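Local structure of cellulosome protein dockerin type I (Clostridium thermocellum, 2WZ8) at residues N9-E14 and D142-A147; N18-A23 and N47-N52; V38-N43 and G135-N140; R63-F68 and T113-V118; R86-S91 and I127-G132. The protein probably binds carbohydrate as a family 35 carbohydrate-binding module of a dockerin-bearing component of the cellulosome. All blocks are in the same frame, centred on the assembly; numbering follows the deposited sequence.

Interaction 1: residues N9-E14 and D142-A147; sequences NVYEAE and DKIAIA. With CA (calcium ion), chain B.
Tyr11 and Ile144 form an antiparallel hydrogen-bonded pair: Tyr11 N reaches Ile144 O at 2.8 Å and Ile144 N returns to Tyr11 O at 2.9 Å. Strand 9-12 and the 142-147 part of strand 140-147 run with their axes 4.7 Å apart and their directions at 163°. Asn9 and Ile146 repeat the exchange, although the bond from Asn9 N to Ile146 O is weak. Where strand 9-12 ends, Ala13 N still donates to Asp142 O, arriving from 42° above the carbonyl plane. That carbonyl has a second task, for Asp142 O also binds the calcium ion, at 2.5 Å. In this jelly-roll beta-sandwich, the fold of the family 6 and family 35 binding modules, the calcium ion bridges the end of strand 9-12, the turn after it and strand 140-147, and probably helps to pin this edge. Asp142 OD1 binds the ion as well, so the aspartate chelates it through backbone and side chain. Glu12 uses one oxygen, OE1, at 2.3 Å, whereas Glu14 grips with both; its chain bends at chi2 (-89°), which turns both carboxylate oxygens to the ion. Ser33 and Gln36 complete the site. On the same face as Glu12, Val10 CG1 rests against Lys143 CD (3.9 Å) and Val10 CG2 against Ala145 CB. On the opposite face the Tyr11 ring takes Ile146 CG1 at its edge, CE2 lying 4.3 Å from that carbon, while Tyr11 OH is bonded to Tyr55 N.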
# COMPACT_ATOMS: atom_id res chain seq x y z
N ASN A 9 -8.02 11.15 -6.80
CA ASN A 9 -8.57 9.77 -6.95
C ASN A 9 -8.33 8.90 -5.67
O ASN A 9 -7.33 9.05 -4.98
CB ASN A 9 -7.98 9.11 -8.23
CG ASN A 9 -8.71 9.55 -9.55
OD1 ASN A 9 -9.92 9.46 -9.63
ND2 ASN A 9 -7.94 9.99 -10.58
N VAL A 10 -9.28 8.05 -5.32
CA VAL A 10 -9.14 6.99 -4.28
C VAL A 10 -9.20 5.62 -4.91
O VAL A 10 -10.01 5.37 -5.79
CB VAL A 10 -10.23 7.09 -3.22
CG1 VAL A 10 -10.13 5.98 -2.20
CG2 VAL A 10 -10.19 8.52 -2.57
N TYR A 11 -8.31 4.74 -4.45
CA TYR A 11 -8.21 3.37 -4.94
C TYR A 11 -8.15 2.39 -3.77
O TYR A 11 -7.25 2.42 -2.93
CB TYR A 11 -6.95 3.18 -5.80
CG TYR A 11 -6.84 4.20 -6.92
CD1 TYR A 11 -7.40 3.96 -8.15
CD2 TYR A 11 -6.25 5.44 -6.70
CE1 TYR A 11 -7.33 4.91 -9.19
CE2 TYR A 11 -6.19 6.40 -7.73
CZ TYR A 11 -6.71 6.11 -8.96
OH TYR A 11 -6.66 7.07 -9.96
N GLU A 12 -9.13 1.50 -3.76
CA GLU A 12 -9.16 0.43 -2.76
C GLU A 12 -8.07 -0.57 -3.06
O GLU A 12 -7.84 -0.94 -4.21
CB GLU A 12 -10.51 -0.26 -2.73
CG GLU A 12 -11.62 0.63 -2.24
CD GLU A 12 -11.60 0.98 -0.73
OE1 GLU A 12 -10.79 0.40 0.04
OE2 GLU A 12 -12.43 1.86 -0.34
N ALA A 13 -7.41 -1.07 -2.02
CA ALA A 13 -6.37 -2.08 -2.22
C ALA A 13 -6.94 -3.34 -2.92
O ALA A 13 -6.32 -3.97 -3.76
CB ALA A 13 -5.76 -2.44 -0.88
N GLU A 14 -8.16 -3.69 -2.53
CA GLU A 14 -8.87 -4.87 -3.02
C GLU A 14 -9.55 -4.69 -4.38
O GLU A 14 -10.19 -5.60 -4.89
CB GLU A 14 -9.94 -5.31 -2.02
CG GLU A 14 -11.08 -4.28 -1.81
CD GLU A 14 -10.85 -3.24 -0.72
OE1 GLU A 14 -9.67 -2.99 -0.34
OE2 GLU A 14 -11.83 -2.67 -0.23
N ASP A 142 -5.37 -0.92 3.18
CA ASP A 142 -6.82 -0.77 3.00
C ASP A 142 -7.17 -0.09 1.66
O ASP A 142 -7.99 -0.56 0.85
CB ASP A 142 -7.39 -0.01 4.19
CG ASP A 142 -8.89 0.15 4.17
OD1 ASP A 142 -9.57 -0.46 3.30
OD2 ASP A 142 -9.40 0.82 5.10
N LYS A 143 -6.56 1.06 1.46
CA LYS A 143 -6.75 1.91 0.28
C LYS A 143 -5.64 2.95 0.22
O LYS A 143 -4.91 3.13 1.17
CB LYS A 143 -8.13 2.60 0.30
CG LYS A 143 -8.35 3.49 1.46
CD LYS A 143 -9.59 4.36 1.29
CE LYS A 143 -9.95 5.14 2.52
NZ LYS A 143 -11.09 6.11 2.34
N ILE A 144 -5.55 3.60 -0.93
CA ILE A 144 -4.74 4.80 -1.13
C ILE A 144 -5.56 5.91 -1.75
O ILE A 144 -6.60 5.67 -2.38
CB ILE A 144 -3.47 4.50 -1.98
CG1 ILE A 144 -3.81 4.23 -3.44
CG2 ILE A 144 -2.59 3.37 -1.38
CD1 ILE A 144 -2.59 4.08 -4.33
N ALA A 145 -5.11 7.13 -1.52
CA ALA A 145 -5.66 8.30 -2.17
C ALA A 145 -4.55 9.15 -2.71
O ALA A 145 -3.49 9.25 -2.10
CB ALA A 145 -6.52 9.10 -1.18
N ILE A 146 -4.80 9.75 -3.86
CA ILE A 146 -3.80 10.61 -4.49
C ILE A 146 -4.31 12.03 -4.45
O ILE A 146 -5.43 12.31 -4.91
CB ILE A 146 -3.56 10.21 -5.96
CG1 ILE A 146 -3.08 8.76 -6.04
CG2 ILE A 146 -2.56 11.15 -6.67
CD1 ILE A 146 -1.70 8.52 -5.47
N ALA A 147 -3.51 12.91 -3.87
CA ALA A 147 -3.83 14.34 -3.79
C ALA A 147 -2.74 15.19 -4.46
O ALA A 147 -1.53 14.93 -4.29
CB ALA A 147 -3.96 14.66 -2.33
CA CA B . -10.35 -1.38 1.40

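Interaction 2: residues N18-A23 and N47-N52; sequences NTLGGA and NYLQFN
Over one face of the Tyr48 ring lies the backbone of Gly21, whose CA sits 4.0 Å from the ring centroid and 16° off its normal, a CH-pi contact. The absence of a side chain at Gly21 lets the ring come this close. Gly21 N bonds to Tyr48 O, and beside it Thr19 and Gln50 exchange two backbone bonds, the shorter from Gln50 N to Thr19 O (2.8 Å). On the opposite face of this small antiparallel pairing, Leu20 CD1 meets Leu49 CD1 at 3.7 Å, the two chains lying side by side. Asn52 ND2 gives a straight bond to Thr19 OG1, 2.9 Å long and within the amide plane. A second shell sets that amide: Gln50 NE2 donates to Asn52 OD1 at 2.8 Å, while Gln50 OE1 accepts from Arg128, which also makes a cation-pi contact with Tyr48. With both amide ends of Asn52 engaged, its rotation is fixed, and polar bonds tie the short edge strand 19-20 into its five-stranded sheet.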
# COMPACT_ATOMS: atom_id res chain seq x y z
N ASN A 18 -6.55 -4.39 -9.59
CA ASN A 18 -5.19 -4.49 -9.06
C ASN A 18 -4.62 -5.87 -9.27
O ASN A 18 -5.36 -6.83 -9.47
CB ASN A 18 -5.16 -4.09 -7.57
CG ASN A 18 -5.53 -2.65 -7.33
OD1 ASN A 18 -5.42 -1.80 -8.24
ND2 ASN A 18 -5.87 -2.33 -6.08
N THR A 19 -3.30 -5.98 -9.21
CA THR A 19 -2.59 -7.25 -9.28
C THR A 19 -2.04 -7.63 -7.93
O THR A 19 -1.35 -6.84 -7.29
CB THR A 19 -1.41 -7.22 -10.28
OG1 THR A 19 -1.86 -6.72 -11.54
CG2 THR A 19 -0.83 -8.59 -10.48
N LEU A 20 -2.34 -8.84 -7.49
CA LEU A 20 -1.81 -9.39 -6.26
C LEU A 20 -0.92 -10.54 -6.67
O LEU A 20 -1.34 -11.46 -7.38
CB LEU A 20 -2.94 -9.84 -5.33
CG LEU A 20 -3.58 -8.73 -4.45
CD1 LEU A 20 -4.30 -7.69 -5.27
CD2 LEU A 20 -4.55 -9.34 -3.42
N GLY A 21 0.32 -10.46 -6.25
CA GLY A 21 1.30 -11.54 -6.49
C GLY A 21 1.44 -12.47 -5.32
O GLY A 21 1.33 -12.08 -4.14
N GLY A 22 1.71 -13.74 -5.63
CA GLY A 22 2.12 -14.64 -4.59
C GLY A 22 1.04 -14.82 -3.55
O GLY A 22 -0.12 -15.10 -3.87
N ALA A 23 1.49 -14.71 -2.31
CA ALA A 23 0.70 -14.91 -1.12
C ALA A 23 -0.16 -13.69 -0.73
O ALA A 23 -0.99 -13.78 0.20
CB ALA A 23 1.59 -15.30 0.08
N ASN A 47 5.38 -11.52 -3.30
CA ASN A 47 4.10 -11.39 -2.56
C ASN A 47 3.71 -9.93 -2.44
O ASN A 47 3.85 -9.30 -1.40
CB ASN A 47 4.24 -12.00 -1.17
CG ASN A 47 4.85 -13.38 -1.19
OD1 ASN A 47 5.84 -13.63 -0.53
ND2 ASN A 47 4.28 -14.25 -1.97
N TYR A 48 3.28 -9.39 -3.57
CA TYR A 48 3.13 -7.92 -3.74
C TYR A 48 1.68 -7.51 -4.01
O TYR A 48 0.85 -8.32 -4.41
CB TYR A 48 4.05 -7.41 -4.85
CG TYR A 48 3.71 -7.87 -6.23
CD1 TYR A 48 2.70 -7.27 -6.96
CD2 TYR A 48 4.36 -8.95 -6.80
CE1 TYR A 48 2.38 -7.68 -8.23
CE2 TYR A 48 4.02 -9.38 -8.08
CZ TYR A 48 3.04 -8.75 -8.79
OH TYR A 48 2.72 -9.17 -10.08
N LEU A 49 1.42 -6.22 -3.81
CA LEU A 49 0.19 -5.57 -4.20
C LEU A 49 0.55 -4.47 -5.19
O LEU A 49 1.33 -3.58 -4.85
CB LEU A 49 -0.48 -4.91 -2.98
CG LEU A 49 -1.64 -3.95 -3.18
CD1 LEU A 49 -2.79 -4.55 -4.00
CD2 LEU A 49 -2.12 -3.32 -1.85
N GLN A 50 -0.01 -4.55 -6.37
CA GLN A 50 0.15 -3.49 -7.35
C GLN A 50 -1.14 -2.84 -7.73
O GLN A 50 -2.03 -3.48 -8.25
CB GLN A 50 0.87 -4.01 -8.59
CG GLN A 50 1.11 -2.95 -9.65
CD GLN A 50 2.02 -3.43 -10.72
OE1 GLN A 50 3.20 -3.74 -10.45
NE2 GLN A 50 1.51 -3.51 -11.95
N PHE A 51 -1.17 -1.52 -7.54
CA PHE A 51 -2.25 -0.66 -8.02
C PHE A 51 -1.94 -0.36 -9.45
O PHE A 51 -0.88 0.16 -9.79
CB PHE A 51 -2.31 0.66 -7.23
CG PHE A 51 -2.76 0.50 -5.80
CD1 PHE A 51 -4.11 0.71 -5.46
CD2 PHE A 51 -1.88 0.13 -4.82
CE1 PHE A 51 -4.55 0.59 -4.16
CE2 PHE A 51 -2.30 -0.01 -3.52
CZ PHE A 51 -3.67 0.22 -3.17
N ASN A 52 -2.89 -0.71 -10.28
CA ASN A 52 -2.85 -0.47 -11.66
C ASN A 52 -3.76 0.76 -11.93
O ASN A 52 -4.85 0.95 -11.35
CB ASN A 52 -3.31 -1.70 -12.47
CG ASN A 52 -2.43 -2.90 -12.25
OD1 ASN A 52 -1.19 -2.78 -12.33
ND2 ASN A 52 -3.06 -4.09 -12.00

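Interaction 3: residues V38-N43 and G135-N140; sequences VGWIGN and GSYAPN
Trp40 turns the edge of its six-membered ring toward the face of Tyr137, an offset edge-to-face pair with planes at 90° and centroids 5.3 Å apart; Trp40 CE3 comes to 3.6 Å from Tyr137 CE1. Asn43 CB lies beside the same tyrosine, 3.5 Å from Tyr137 OH. Further in, Ile41 CG2 packs on Ala138 CB at 3.8 Å. Direct hydrogen bonds join the two segments at three points: Ala138 N to Ile41 O, bent to 140° at the hydrogen, Asn43 N to Ser136 O, and Gly135 N to Asn43 OD1 at 2.7 Å. Asn43 CG stands anti to the backbone N (chi1 -173°), which carries OD1 across to Gly135. Two waters add bridges near Asn140. One links Trp40 N to Asn140 OD1; the other accepts from Ile41 N and donates to both Ala138 O and Asn140 OD1. Asn140 OD1 thus accepts a hydrogen bond from each water, linking the backbone of Trp40 and Ile41 to the loop before strand 140-147 through ordered solvent.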
# COMPACT_ATOMS: atom_id res chain seq x y z
N VAL A 38 -5.95 -5.69 1.81
CA VAL A 38 -5.00 -6.68 1.28
C VAL A 38 -3.94 -6.94 2.33
O VAL A 38 -3.35 -6.04 2.87
CB VAL A 38 -4.40 -6.25 -0.08
CG1 VAL A 38 -3.30 -7.21 -0.50
CG2 VAL A 38 -5.47 -6.22 -1.11
N GLY A 39 -3.76 -8.23 2.64
CA GLY A 39 -2.80 -8.70 3.64
C GLY A 39 -1.74 -9.57 3.01
O GLY A 39 -1.79 -9.90 1.83
N TRP A 40 -0.84 -10.00 3.87
CA TRP A 40 0.27 -10.91 3.57
C TRP A 40 1.14 -10.38 2.44
O TRP A 40 1.60 -11.11 1.56
CB TRP A 40 -0.22 -12.33 3.34
CG TRP A 40 -0.86 -12.80 4.59
CD1 TRP A 40 -2.20 -12.78 4.90
CD2 TRP A 40 -0.20 -13.22 5.79
NE1 TRP A 40 -2.40 -13.18 6.20
CE2 TRP A 40 -1.19 -13.47 6.77
CE3 TRP A 40 1.13 -13.41 6.14
CZ2 TRP A 40 -0.89 -13.88 8.06
CZ3 TRP A 40 1.44 -13.84 7.42
CH2 TRP A 40 0.42 -14.07 8.36
N ILE A 41 1.35 -9.07 2.51
CA ILE A 41 2.30 -8.38 1.62
C ILE A 41 3.66 -8.43 2.29
O ILE A 41 3.90 -7.79 3.29
CB ILE A 41 1.91 -6.91 1.37
CG1 ILE A 41 0.49 -6.78 0.84
CG2 ILE A 41 2.90 -6.24 0.43
CD1 ILE A 41 -0.06 -5.35 0.99
N GLY A 42 4.57 -9.20 1.73
CA GLY A 42 5.92 -9.32 2.26
C GLY A 42 6.46 -10.73 2.26
O GLY A 42 5.93 -11.61 1.58
N ASN A 43 7.53 -10.93 3.02
CA ASN A 43 8.24 -12.22 3.07
C ASN A 43 8.68 -12.66 1.67
O ASN A 43 8.61 -13.84 1.30
CB ASN A 43 7.33 -13.29 3.67
CG ASN A 43 8.06 -14.58 3.90
OD1 ASN A 43 9.21 -14.58 4.36
ND2 ASN A 43 7.42 -15.69 3.54
N GLY A 135 10.63 -13.05 6.04
CA GLY A 135 10.07 -12.88 7.40
C GLY A 135 9.61 -11.47 7.77
O GLY A 135 9.16 -11.23 8.89
N SER A 136 9.76 -10.56 6.82
CA SER A 136 9.41 -9.13 7.01
C SER A 136 8.20 -8.78 6.17
O SER A 136 8.15 -9.06 4.97
CB SER A 136 10.60 -8.25 6.60
OG SER A 136 10.52 -6.94 7.14
N TYR A 137 7.22 -8.14 6.81
CA TYR A 137 5.96 -7.80 6.14
C TYR A 137 5.69 -6.31 6.13
O TYR A 137 5.99 -5.57 7.09
CB TYR A 137 4.76 -8.50 6.80
CG TYR A 137 4.80 -10.01 6.64
CD1 TYR A 137 4.24 -10.62 5.52
CD2 TYR A 137 5.43 -10.80 7.58
CE1 TYR A 137 4.29 -11.98 5.37
CE2 TYR A 137 5.48 -12.18 7.43
CZ TYR A 137 4.92 -12.74 6.31
OH TYR A 137 4.96 -14.11 6.18
N ALA A 138 5.10 -5.89 5.03
CA ALA A 138 4.44 -4.57 4.94
C ALA A 138 3.20 -4.52 5.82
O ALA A 138 2.66 -5.54 6.20
CB ALA A 138 4.05 -4.26 3.48
N PRO A 139 2.75 -3.31 6.18
CA PRO A 139 1.43 -3.25 6.80
C PRO A 139 0.37 -3.82 5.86
O PRO A 139 0.56 -3.90 4.63
CB PRO A 139 1.20 -1.76 6.97
CG PRO A 139 2.01 -1.13 5.92
CD PRO A 139 3.22 -1.98 5.77
N ASN A 140 -0.77 -4.14 6.45
CA ASN A 140 -1.98 -4.44 5.67
C ASN A 140 -2.47 -3.12 5.06
O ASN A 140 -2.54 -2.10 5.73
CB ASN A 140 -3.05 -5.06 6.55
CG ASN A 140 -2.69 -6.42 7.05
OD1 ASN A 140 -1.73 -7.03 6.58
ND2 ASN A 140 -3.46 -6.92 7.99
O HOH W 1 -1.28 -9.70 6.73
O HOH W 2 0.75 -7.36 4.97

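Interaction 4: residues R63-F68 and T113-V118; sequences RMVVQF and TDIIDV. With MG (magnesium ion), chain C.
Met64 CE lies against Ile116 CB (4.1 Å) and Val118 CG1 (3.9 Å), and forms the apolar centre of this strand pair. The methionine leaves the backbone with CG anti to N (chi1 177°) and turns only at chi3, which lays the methyl beside Ile116. Val66 CG2 extends the patch, 4.1 Å from Ile116 CD1. On the outer face, Val65 CG1 meets Thr113 CB, and Ile115 CG2 touches Arg63 CB. Four backbone bonds join the strands, reciprocal for Met64 with Ile116 and for Val66 with Asp114; Val66 N to Asp114 O is the straightest, at 172°. At the polar edge Asp114 OD1 binds the magnesium ion at 2.1 Å, with five waters completing its shell. Asp114 OD2 accepts from one of these and from His100, while Ile115 O accepts a hydrogen bond from another, at 2.6 Å. Strand 112-120 is an outermost strand of the four-stranded sheet; strand 140-147 flanks strand 60-69 on its other side, and the Met64 face meets Ile90 and Phe102 of the beta-sandwich's second sheet.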
# COMPACT_ATOMS: atom_id res chain seq x y z
N ARG A 63 0.96 13.67 -3.36
CA ARG A 63 0.90 13.06 -2.03
C ARG A 63 0.00 11.84 -2.11
O ARG A 63 -1.17 11.94 -2.47
CB ARG A 63 0.36 14.06 -1.02
CG ARG A 63 1.41 15.08 -0.64
CD ARG A 63 0.94 16.00 0.48
NE ARG A 63 -0.19 16.82 0.06
CZ ARG A 63 -1.47 16.54 0.31
NH1 ARG A 63 -1.80 15.44 1.00
NH2 ARG A 63 -2.43 17.36 -0.13
N MET A 64 0.56 10.71 -1.73
CA MET A 64 -0.18 9.45 -1.66
C MET A 64 -0.49 9.17 -0.20
O MET A 64 0.41 8.99 0.65
CB MET A 64 0.63 8.29 -2.24
CG MET A 64 -0.10 6.96 -2.09
SD MET A 64 0.74 5.56 -2.88
CE MET A 64 2.29 5.45 -1.98
N VAL A 65 -1.77 9.21 0.11
CA VAL A 65 -2.24 8.95 1.45
C VAL A 65 -2.58 7.45 1.52
O VAL A 65 -3.47 6.97 0.82
CB VAL A 65 -3.53 9.75 1.78
CG1 VAL A 65 -3.92 9.51 3.27
CG2 VAL A 65 -3.35 11.24 1.50
N VAL A 66 -1.85 6.74 2.35
CA VAL A 66 -2.00 5.29 2.50
C VAL A 66 -2.75 5.01 3.79
O VAL A 66 -2.33 5.43 4.87
CB VAL A 66 -0.63 4.59 2.52
CG1 VAL A 66 -0.77 3.05 2.65
CG2 VAL A 66 0.22 4.92 1.27
N GLN A 67 -3.85 4.29 3.66
CA GLN A 67 -4.62 3.82 4.82
C GLN A 67 -4.27 2.37 5.07
O GLN A 67 -4.36 1.55 4.19
CB GLN A 67 -6.12 4.02 4.65
CG GLN A 67 -6.91 3.65 5.90
CD GLN A 67 -8.28 4.24 5.96
OE1 GLN A 67 -9.31 3.52 5.95
NE2 GLN A 67 -8.33 5.55 6.03
N PHE A 68 -3.86 2.09 6.30
CA PHE A 68 -3.19 0.82 6.62
C PHE A 68 -3.44 0.40 8.07
O PHE A 68 -3.81 1.24 8.91
CB PHE A 68 -1.67 0.94 6.35
CG PHE A 68 -0.96 1.82 7.34
CD1 PHE A 68 -0.37 1.28 8.47
CD2 PHE A 68 -0.96 3.20 7.18
CE1 PHE A 68 0.22 2.07 9.42
CE2 PHE A 68 -0.40 4.01 8.14
CZ PHE A 68 0.21 3.44 9.25
N THR A 113 -3.71 6.55 8.69
CA THR A 113 -3.10 7.03 7.42
C THR A 113 -1.71 7.59 7.64
O THR A 113 -1.34 8.13 8.71
CB THR A 113 -3.95 8.07 6.71
OG1 THR A 113 -4.09 9.22 7.54
CG2 THR A 113 -5.34 7.50 6.37
N ASP A 114 -0.94 7.50 6.57
CA ASP A 114 0.36 8.20 6.46
C ASP A 114 0.56 8.60 5.01
O ASP A 114 -0.07 8.06 4.11
CB ASP A 114 1.51 7.33 6.96
CG ASP A 114 2.70 8.15 7.39
OD1 ASP A 114 2.66 9.42 7.43
OD2 ASP A 114 3.73 7.51 7.70
N ILE A 115 1.40 9.60 4.83
CA ILE A 115 1.62 10.20 3.51
C ILE A 115 3.00 9.91 3.00
O ILE A 115 4.02 10.02 3.72
CB ILE A 115 1.39 11.73 3.56
CG1 ILE A 115 -0.01 12.04 4.09
CG2 ILE A 115 1.66 12.40 2.17
CD1 ILE A 115 -0.26 13.53 4.47
N ILE A 116 3.02 9.57 1.74
CA ILE A 116 4.25 9.29 1.00
C ILE A 116 4.21 10.06 -0.31
O ILE A 116 3.26 9.95 -1.07
CB ILE A 116 4.42 7.78 0.67
CG1 ILE A 116 4.40 6.91 1.93
CG2 ILE A 116 5.69 7.55 -0.12
CD1 ILE A 116 4.31 5.45 1.64
N ASP A 117 5.26 10.80 -0.59
CA ASP A 117 5.31 11.55 -1.85
C ASP A 117 5.73 10.60 -2.98
O ASP A 117 6.61 9.76 -2.83
CB ASP A 117 6.30 12.72 -1.76
CG ASP A 117 5.78 13.91 -0.96
OD1 ASP A 117 4.59 14.01 -0.63
OD2 ASP A 117 6.60 14.81 -0.67
N VAL A 118 5.05 10.74 -4.11
CA VAL A 118 5.33 9.94 -5.29
C VAL A 118 5.37 10.82 -6.54
O VAL A 118 4.56 11.72 -6.69
CB VAL A 118 4.28 8.80 -5.46
CG1 VAL A 118 4.42 7.77 -4.32
CG2 VAL A 118 2.84 9.33 -5.58
MG MG C . 4.00 10.99 7.92
O HOH W 3 5.56 9.31 8.60
O HOH W 4 4.93 10.82 6.05
O HOH W 5 2.47 12.13 6.95
O HOH W 6 2.86 10.93 9.76
O HOH W 7 5.20 12.50 8.37

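Interaction 5: residues R86-S91 and I127-G132; sequences RYCSIS and IRFYNG
Ser89 pairs with Tyr130 and Ser91 with Arg128 through four backbone hydrogen bonds, strands 86-91 and 127-130 running antiparallel at 161° with axes 4.7 Å apart. The side chain of Tyr130 folds back across its partner: CG stands between the backbone N and the carbonyl carbon (chi1 66°), and the ring lies over Ser89, whose CB is 3.5 Å from the ring centroid and almost on its normal. Ser89 OG is held by Glu97 and by a water that donates to it and accepts from Gly132 N, while Ser91 OG bonds to Gly95. The other face turns into the core of the sandwich. There Cys88 SG approaches the Phe129 ring at its edge, 3.7 Å from Phe129 CD1, a sulfur-aromatic contact; Ile90 CD1 sits near Phe129 CE1 (4.0 Å), and Ile90 CG2 touches Ile127 CG2 at 3.8 Å. Beyond the last backbone pair, Asn131 ND2 continues the join, donating to Tyr87 O at 3.0 Å from well above the carbonyl plane; it also bonds Ser136 OG. One face thus carries serine hydroxyls held by hydrogen bonds beside the Tyr130 ring, the other sulfur, aromatic and aliphatic groups turned to the core.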
# COMPACT_ATOMS: atom_id res chain seq x y z
N ARG A 86 6.41 -1.45 10.61
CA ARG A 86 6.52 -2.35 9.46
C ARG A 86 7.03 -1.58 8.26
O ARG A 86 6.54 -0.50 7.92
CB ARG A 86 5.17 -2.99 9.12
CG ARG A 86 4.88 -4.23 9.92
CD ARG A 86 3.67 -4.99 9.46
NE ARG A 86 3.64 -6.36 9.99
CZ ARG A 86 2.89 -7.35 9.52
NH1 ARG A 86 2.06 -7.14 8.52
NH2 ARG A 86 2.95 -8.54 10.11
N TYR A 87 8.04 -2.16 7.63
CA TYR A 87 8.65 -1.56 6.44
C TYR A 87 7.92 -2.00 5.19
O TYR A 87 7.51 -3.12 5.05
CB TYR A 87 10.12 -2.00 6.36
CG TYR A 87 10.92 -1.42 5.21
CD1 TYR A 87 11.52 -0.18 5.32
CD2 TYR A 87 11.07 -2.10 4.03
CE1 TYR A 87 12.27 0.35 4.32
CE2 TYR A 87 11.83 -1.56 2.98
CZ TYR A 87 12.41 -0.33 3.14
OH TYR A 87 13.17 0.20 2.12
N CYS A 88 7.81 -1.07 4.27
CA CYS A 88 7.36 -1.37 2.92
C CYS A 88 8.18 -0.68 1.86
O CYS A 88 8.53 0.47 2.02
CB CYS A 88 5.88 -0.99 2.76
SG CYS A 88 5.04 -1.69 1.34
N SER A 89 8.44 -1.40 0.77
CA SER A 89 9.04 -0.85 -0.44
C SER A 89 7.90 -0.40 -1.34
O SER A 89 6.92 -1.11 -1.55
CB SER A 89 9.85 -1.94 -1.19
OG SER A 89 10.94 -2.41 -0.42
N ILE A 90 8.07 0.78 -1.93
CA ILE A 90 7.08 1.33 -2.89
C ILE A 90 7.79 1.64 -4.19
O ILE A 90 8.74 2.43 -4.21
CB ILE A 90 6.43 2.60 -2.28
CG1 ILE A 90 5.78 2.22 -0.90
CG2 ILE A 90 5.49 3.28 -3.28
CD1 ILE A 90 5.31 3.35 -0.05
N SER A 91 7.32 1.03 -5.27
CA SER A 91 7.85 1.24 -6.62
C SER A 91 6.80 1.81 -7.51
O SER A 91 5.77 1.24 -7.68
CB SER A 91 8.34 -0.10 -7.17
OG SER A 91 8.67 -0.04 -8.55
N ILE A 127 1.61 1.56 -9.04
CA ILE A 127 2.25 1.68 -7.74
C ILE A 127 2.25 0.32 -7.05
O ILE A 127 1.19 -0.20 -6.78
CB ILE A 127 1.60 2.77 -6.82
CG1 ILE A 127 1.43 4.12 -7.55
CG2 ILE A 127 2.40 2.90 -5.54
CD1 ILE A 127 0.67 5.21 -6.77
N ARG A 128 3.43 -0.22 -6.81
CA ARG A 128 3.61 -1.55 -6.16
C ARG A 128 4.17 -1.41 -4.78
O ARG A 128 5.16 -0.73 -4.53
CB ARG A 128 4.54 -2.42 -7.02
CG ARG A 128 4.66 -3.85 -6.49
CD ARG A 128 5.55 -4.77 -7.32
NE ARG A 128 5.02 -5.00 -8.66
CZ ARG A 128 5.43 -5.95 -9.48
NH1 ARG A 128 6.39 -6.78 -9.08
NH2 ARG A 128 4.88 -6.07 -10.66
N PHE A 129 3.55 -2.17 -3.89
CA PHE A 129 3.90 -2.31 -2.48
C PHE A 129 4.40 -3.74 -2.28
O PHE A 129 3.77 -4.73 -2.67
CB PHE A 129 2.64 -2.10 -1.62
CG PHE A 129 2.13 -0.68 -1.59
CD1 PHE A 129 2.31 0.10 -0.45
CD2 PHE A 129 1.41 -0.17 -2.62
CE1 PHE A 129 1.79 1.40 -0.40
CE2 PHE A 129 0.95 1.14 -2.61
CZ PHE A 129 1.11 1.91 -1.48
N TYR A 130 5.59 -3.85 -1.70
CA TYR A 130 6.17 -5.16 -1.40
C TYR A 130 7.20 -5.08 -0.29
O TYR A 130 7.63 -4.00 0.09
CB TYR A 130 6.84 -5.73 -2.67
CG TYR A 130 8.07 -4.99 -3.19
CD1 TYR A 130 9.33 -5.42 -2.85
CD2 TYR A 130 7.97 -3.87 -4.01
CE1 TYR A 130 10.44 -4.78 -3.33
CE2 TYR A 130 9.09 -3.21 -4.48
CZ TYR A 130 10.32 -3.67 -4.13
OH TYR A 130 11.47 -3.04 -4.62
N ASN A 131 7.58 -6.23 0.24
CA ASN A 131 8.73 -6.29 1.13
C ASN A 131 9.48 -7.57 0.81
O ASN A 131 8.94 -8.66 0.97
CB ASN A 131 8.27 -6.22 2.60
CG ASN A 131 9.42 -6.17 3.57
OD1 ASN A 131 10.47 -6.76 3.33
ND2 ASN A 131 9.20 -5.53 4.73
N GLY A 132 10.70 -7.41 0.30
CA GLY A 132 11.51 -8.53 -0.19
C GLY A 132 12.28 -9.30 0.83
O GLY A 132 12.89 -10.33 0.50
O HOH W 8 11.94 -4.83 0.12

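The five contacts illustrate how a beta-sandwich is closed by pairs distant in sequence. Interactions 1 and 4, with centres about 9 Å apart, belong to the four-stranded sheet, joined where strands 140-147 and 60-69 are neighbours. Interactions 2 and 5, centres about 11 Å apart, share the five-stranded sheet through strands 49-56 and 123-130. Met64 of interaction 4 meets Phe129 and Ile127 of interaction 5, so the sheets pack face to face. Interaction 3 joins the end of strand 36-39 and the turn after it to the loop before strand 140-147, its centre about 9 Å from that of interaction 5. Along the chain, interaction 1 encloses all the others, and interactions 4 and 5 interleave.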